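Local coordinates for histidine phosphotransfer protein (Medicago truncatula, PDB 4G78) that probably relays phosphoryl groups from cytokinin sensor histidine kinases to response regulators in a two-component phosphorelay, at residues H80-K83 with G84-S88; L137-E140 with I141-A144. One frame throughout, in Å; residues are numbered along the deposited sequence. Where two conformers were deposited one is given.

Contact 1: residues H80-K83 with G84-S88; sequences HQQK and GSSAS
The carbonyl oxygen of Gln82 is gripped twice by Ser86, whose OG donates to Gln82 O at 2.8 Å and whose N donates to Gln82 O at 2.9 Å, the two arriving from opposite faces of the carbonyl plane. Ser86 OG can bend back because it lies beside its own N, anti to the carbonyl carbon (chi1 -59°). The same hydroxyl accepts from the Gln82 amide: NE2 reaches Ser86 OG over 3.2 Å, a bent bond (140°) tilted from the amide plane. A turn at chi2 (63°) swings that amide along the helix, and its NE2 also bonds Ser54 of helix 41-66. At the other end of the amide, a water donates to Gln82 OE1 at 2.8 Å and also bonds Ser85 OG. Regular i to i+4 backbone bonds join Gly84 to His80, Ser85 to Gln81 and Ala87 to Lys83. His80, the predicted phosphorylation site of this HPt domain, sits on the exposed face of helix 72-89, beside the exposed Gly84 one turn on. With bonds at both its oxygen and its nitrogen, the buried Gln82 amide has its rotation fixed and ties the inner face of the histidine-bearing helix to the bundle.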
ATOM      1  N   HIS A  80     -11.476   0.730   8.776  1.00 12.44           N
ATOM      2  CA  HIS A  80     -10.848  -0.178   9.676  1.00 13.22           C
ATOM      3  C   HIS A  80     -10.324  -1.391   8.981  1.00 11.77           C
ATOM      4  O   HIS A  80      -9.197  -1.890   9.247  1.00 12.61           O
ATOM      5  CB  HIS A  80     -11.871  -0.583  10.767  1.00 18.42           C
ATOM      6  CG  HIS A  80     -11.348  -1.510  11.798  1.00 25.79           C
ATOM      7  ND1 HIS A  80     -11.535  -2.922  11.918  1.00 36.30           N
ATOM      8  CD2 HIS A  80     -10.538  -1.131  12.819  1.00 34.64           C
ATOM      9  CE1 HIS A  80     -10.823  -3.292  12.956  1.00 43.20           C
ATOM     10  NE2 HIS A  80     -10.174  -2.224  13.537  1.00 42.89           N
ATOM     11  N   GLN A  81     -11.080  -1.951   8.042  1.00 11.56           N
ATOM     12  CA  GLN A  81     -10.622  -3.083   7.258  0.60 11.35           C
ATOM     13  C   GLN A  81      -9.381  -2.709   6.475  1.00 10.84           C
ATOM     14  O   GLN A  81      -8.404  -3.464   6.420  1.00 11.46           O
ATOM     15  CB  GLN A  81     -11.718  -3.657   6.388  0.60 12.04           C
ATOM     16  CG  GLN A  81     -11.267  -4.690   5.346  0.60 14.55           C
ATOM     17  CD  GLN A  81     -10.936  -6.009   5.998  0.60 17.43           C
ATOM     18  OE1 GLN A  81     -11.505  -6.407   7.034  0.60 22.90           O
ATOM     19  NE2 GLN A  81     -10.000  -6.754   5.331  0.60 18.83           N
ATOM     20  N   GLN A  82      -9.408  -1.552   5.790  1.00 10.26           N
ATOM     21  CA  GLN A  82      -8.230  -1.131   5.023  1.00  9.66           C
ATOM     22  C   GLN A  82      -7.048  -0.875   5.920  1.00  9.43           C
ATOM     23  O   GLN A  82      -5.898  -1.119   5.515  1.00  9.74           O
ATOM     24  CB  GLN A  82      -8.577   0.085   4.170  1.00  9.58           C
ATOM     25  CG  GLN A  82      -7.468   0.477   3.215  1.00  9.52           C
ATOM     26  CD  GLN A  82      -7.156  -0.560   2.186  1.00  9.28           C
ATOM     27  OE1 GLN A  82      -8.051  -1.246   1.676  1.00 10.52           O
ATOM     28  NE2 GLN A  82      -5.877  -0.729   1.810  1.00  9.91           N
ATOM     29  N   LYS A  83      -7.257  -0.382   7.122  1.00  9.92           N
ATOM     30  CA  LYS A  83      -6.147  -0.159   8.042  1.00 10.33           C
ATOM     31  C   LYS A  83      -5.418  -1.469   8.303  1.00 10.35           C
ATOM     32  O   LYS A  83      -4.192  -1.532   8.247  1.00 10.52           O
ATOM     33  CB  LYS A  83      -6.678   0.431   9.346  1.00 11.52           C
ATOM     34  CG  LYS A  83      -5.563   0.916  10.257  1.00 16.21           C
ATOM     35  CD  LYS A  83      -6.096   1.184  11.645  1.00 26.28           C
ATOM     36  CE  LYS A  83      -6.992   2.334  11.784  1.00 35.12           C
ATOM     37  NZ  LYS A  83      -7.129   2.707  13.239  1.00 48.92           N
ATOM     38  N   GLY A  84      -6.178  -2.535   8.635  1.00 10.73           N
ATOM     39  CA  GLY A  84      -5.557  -3.799   8.952  1.00 11.61           C
ATOM     40  C   GLY A  84      -4.889  -4.427   7.719  1.00 10.55           C
ATOM     41  O   GLY A  84      -3.824  -5.037   7.819  1.00 11.14           O
ATOM     42  N   SER A  85      -5.501  -4.281   6.562  1.00 10.03           N
ATOM     43  CA  SER A  85      -4.918  -4.798   5.342  1.00  9.85           C
ATOM     44  C   SER A  85      -3.580  -4.089   5.058  1.00  9.20           C
ATOM     45  O   SER A  85      -2.573  -4.706   4.707  1.00  9.66           O
ATOM     46  CB  SER A  85      -5.899  -4.569   4.205  1.00 11.35           C
ATOM     47  OG  SER A  85      -5.448  -4.940   2.968  1.00 12.54           O
ATOM     48  N   SER A  86      -3.575  -2.767   5.233  1.00  8.98           N
ATOM     49  CA  SER A  86      -2.371  -1.970   5.019  1.00  8.54           C
ATOM     50  C   SER A  86      -1.284  -2.342   5.981  1.00  8.89           C
ATOM     51  O   SER A  86      -0.112  -2.442   5.641  1.00  9.17           O
ATOM     52  CB  SER A  86      -2.752  -0.499   5.100  1.00  9.07           C
ATOM     53  OG  SER A  86      -3.717  -0.127   4.161  1.00  9.93           O
ATOM     54  N   ALA A  87      -1.657  -2.552   7.261  1.00  9.26           N
ATOM     55  CA  ALA A  87      -0.708  -3.005   8.249  1.00 10.55           C
ATOM     56  C   ALA A  87      -0.134  -4.359   7.898  1.00  9.84           C
ATOM     57  O   ALA A  87       1.080  -4.595   8.206  1.00 12.06           O
ATOM     58  CB  ALA A  87      -1.373  -3.116   9.614  1.00 12.27           C
ATOM     59  N   SER A  88      -0.850  -5.214   7.260  1.00 10.14           N
ATOM     60  CA  SER A  88      -0.379  -6.585   6.895  1.00 10.31           C
ATOM     61  C   SER A  88       0.716  -6.596   5.888  1.00 10.07           C
ATOM     62  O   SER A  88       1.407  -7.619   5.750  1.00 10.78           O
ATOM     63  CB  SER A  88      -1.526  -7.461   6.452  1.00 11.25           C
ATOM     64  OG  SER A  88      -1.915  -7.273   5.073  1.00 12.18           O
TER
HETATM   65  O   HOH W   1      -7.767  -4.025   1.540  1.00 13.53           O

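Contact 2: residues L137-E140 with I141-A144; sequences LQQE and IKTA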
ATOM      1  N   LEU A 137      12.260  -3.292 -11.280  1.00  8.88           N
ATOM      2  CA  LEU A 137      13.709  -3.395 -11.163  1.00  9.14           C
ATOM      3  C   LEU A 137      14.108  -4.802 -10.705  1.00  9.13           C
ATOM      4  O   LEU A 137      15.076  -5.377 -11.220  1.00  9.85           O
ATOM      5  CB  LEU A 137      14.220  -2.360 -10.161  1.00  9.36           C
ATOM      6  CG  LEU A 137      14.011  -0.881 -10.605  1.00  9.94           C
ATOM      7  CD1 LEU A 137      14.223   0.031  -9.405  1.00 11.04           C
ATOM      8  CD2 LEU A 137      14.958  -0.539 -11.759  1.00 12.59           C
ATOM      9  N   GLN A 138      13.395  -5.363  -9.727  1.00  9.77           N
ATOM     10  CA  GLN A 138      13.714  -6.707  -9.249  0.57 11.46           C
ATOM     11  C   GLN A 138      13.616  -7.705 -10.373  1.00 10.48           C
ATOM     12  O   GLN A 138      14.460  -8.621 -10.504  1.00 11.38           O
ATOM     13  CB  GLN A 138      12.734  -7.181  -8.180  0.57 11.60           C
ATOM     14  CG  GLN A 138      13.006  -6.477  -6.906  0.57 11.17           C
ATOM     15  CD  GLN A 138      12.109  -6.811  -5.756  0.57 16.73           C
ATOM     16  OE1 GLN A 138      12.398  -6.428  -4.600  0.57 26.15           O
ATOM     17  NE2 GLN A 138      10.996  -7.417  -5.994  0.57 18.78           N
ATOM     18  N   GLN A 139      12.592  -7.597 -11.196  0.73 10.52           N
ATOM     19  CA  GLN A 139      12.370  -8.503 -12.311  0.73 11.55           C
ATOM     20  C   GLN A 139      13.496  -8.405 -13.363  0.73 10.32           C
ATOM     21  O   GLN A 139      13.903  -9.359 -13.941  0.73 11.36           O
ATOM     22  CB  GLN A 139      10.990  -8.316 -12.897  0.73 13.31           C
ATOM     23  CG  GLN A 139       9.910  -8.799 -11.897  0.73 17.00           C
ATOM     24  CD  GLN A 139      10.068 -10.174 -11.370  0.73 22.03           C
ATOM     25  OE1 GLN A 139      10.385 -11.161 -11.973  0.73 25.02           O
ATOM     26  NE2 GLN A 139       9.857 -10.033 -10.051  0.73 31.92           N
ATOM     27  N   GLU A 140      13.922  -7.136 -13.609  1.00  9.50           N
ATOM     28  CA  GLU A 140      15.001  -6.944 -14.574  1.00  9.15           C
ATOM     29  C   GLU A 140      16.310  -7.563 -14.059  1.00  8.99           C
ATOM     30  O   GLU A 140      17.076  -8.136 -14.836  1.00  9.80           O
ATOM     31  CB  GLU A 140      15.176  -5.475 -14.887  1.00  9.51           C
ATOM     32  CG  GLU A 140      14.030  -4.917 -15.692  1.00  9.35           C
ATOM     33  CD  GLU A 140      14.103  -3.437 -15.924  1.00 10.07           C
ATOM     34  OE1 GLU A 140      15.058  -2.790 -15.503  1.00 11.25           O
ATOM     35  OE2 GLU A 140      13.136  -2.926 -16.599  1.00 11.53           O
ATOM     36  N   ILE A 141      16.577  -7.443 -12.784  1.00  9.42           N
ATOM     37  CA  ILE A 141      17.747  -8.074 -12.177  1.00  9.93           C
ATOM     38  C   ILE A 141      17.660  -9.582 -12.306  1.00 10.38           C
ATOM     39  O   ILE A 141      18.630 -10.270 -12.701  1.00 12.16           O
ATOM     40  CB  ILE A 141      17.924  -7.620 -10.748  1.00 10.65           C
ATOM     41  CG1 ILE A 141      18.357  -6.142 -10.714  1.00 10.92           C
ATOM     42  CG2 ILE A 141      18.926  -8.511  -9.995  1.00 12.18           C
ATOM     43  CD1 ILE A 141      18.309  -5.492  -9.372  1.00 12.19           C
ATOM     44  N   LYS A 142      16.493 -10.159 -12.039  1.00 11.32           N
ATOM     45  CA  LYS A 142      16.301 -11.623 -12.215  1.00 13.46           C
ATOM     46  C   LYS A 142      16.595 -12.022 -13.640  1.00 12.86           C
ATOM     47  O   LYS A 142      17.194 -13.034 -13.908  1.00 15.61           O
ATOM     48  CB  LYS A 142      14.909 -11.996 -11.806  1.00 17.49           C
ATOM     49  CG  LYS A 142      14.615 -13.482 -11.778  1.00 26.82           C
ATOM     50  CD  LYS A 142      13.461 -13.801 -10.848  1.00 38.41           C
ATOM     51  CE  LYS A 142      12.142 -13.308 -11.311  1.00 44.89           C
ATOM     52  NZ  LYS A 142      10.968 -14.183 -10.859  1.00 44.92           N
ATOM     53  N   THR A 143      16.057 -11.266 -14.607  1.00 11.92           N
ATOM     54  CA  THR A 143      16.257 -11.561 -16.006  1.00 12.90           C
ATOM     55  C   THR A 143      17.790 -11.557 -16.321  1.00 14.09           C
ATOM     56  O   THR A 143      18.245 -12.368 -17.136  1.00 17.49           O
ATOM     57  CB  THR A 143      15.548 -10.564 -16.873  1.00 13.72           C
ATOM     58  OG1 THR A 143      14.136 -10.606 -16.628  1.00 15.84           O
ATOM     59  CG2 THR A 143      15.791 -10.813 -18.370  1.00 16.41           C
ATOM     60  N   ALA A 144      18.493 -10.620 -15.806  1.00 14.66           N
ATOM     61  CA  ALA A 144      19.928 -10.487 -16.071  1.00 19.35           C
ATOM     62  C   ALA A 144      20.606 -11.708 -15.593  1.00 24.27           C
ATOM     63  O   ALA A 144      21.579 -12.180 -16.235  1.00 30.89           O
ATOM     64  CB  ALA A 144      20.493  -9.276 -15.464  1.00 22.01           C
TER
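Thr143 and Gln139 meet through one shared acceptor: Thr143 OG1 donates to Gln139 O at 3.0 Å, and Thr143 N donates to Gln139 O at 3.0 Å as well. The hydroxyl and the amide approach from opposite faces of the carbonyl plane. With OG1 lying beside its own backbone N (chi1 -61°), the threonine folds its hydroxyl onto the preceding turn, while CG2 lies anti to that N, beside the carbonyl carbon. Three more backbone bonds of the same i to i+4 kind carry the helix through: Ile141 to Leu137, Lys142 to Gln138 and Ala144 to Glu140.

Among the polar ends, Gln139 and Lys142 run side by side and point the same way. In the Gln139 conformer described here, one of two, Gln139 OE1 and Lys142 NZ are not bonded to each other. Both side chains instead converge on Asp41: in this conformer Gln139 NE2 hydrogen-bonds one carboxylate oxygen of Asp41, and Lys142 NZ makes a salt bridge to the other. This happens near the C-terminal end of helix 110-145, the long last helix of the HPt bundle, so Asp41 links it to the start of helix 41-66. Glu140 turns to a different neighbour, forming a salt bridge with Lys136 one turn back on the same helix.

Van der Waals packing is made chiefly by Ile141, whose CG1-CD1 branch lies over the carbonyl oxygen of Leu137. A chi1 of -70° sets CG1 beside the backbone N, 3.4 Å from Leu137 O, and CD1 follows at 3.7 Å from Leu137 O. Beyond the two segments, Leu137, Glu140 and Ile141 touch helix 6-20, while Gln138, in the conformer given, touches both Leu11 of that helix and Ile44 of helix 41-66.

Overall arrangement
Contacts 1 and 2 each span successive turns of a single helix, 72-89 and 110-145 respectively, on opposite sides of the chain's centre, with contact centres 30 Å apart and nearest atoms about 15 Å apart. Contact 1 is partly buried and lies nearer the middle of the molecule; contact 2 is a surface contact towards the chain's end. Both carry a hydroxyl folded back onto a carbonyl four residues earlier, but the surroundings differ. In 80-88 neutral amide, hydroxyl and water groups complete the network, whereas 137-144 adds charged groups, Lys142 and Glu140, whose ionic partners lie outside the segments. Both touch helix 41-66, contact 1 through Ser54, Phe50 and Leu57, contact 2 at Asp41 and Ile44.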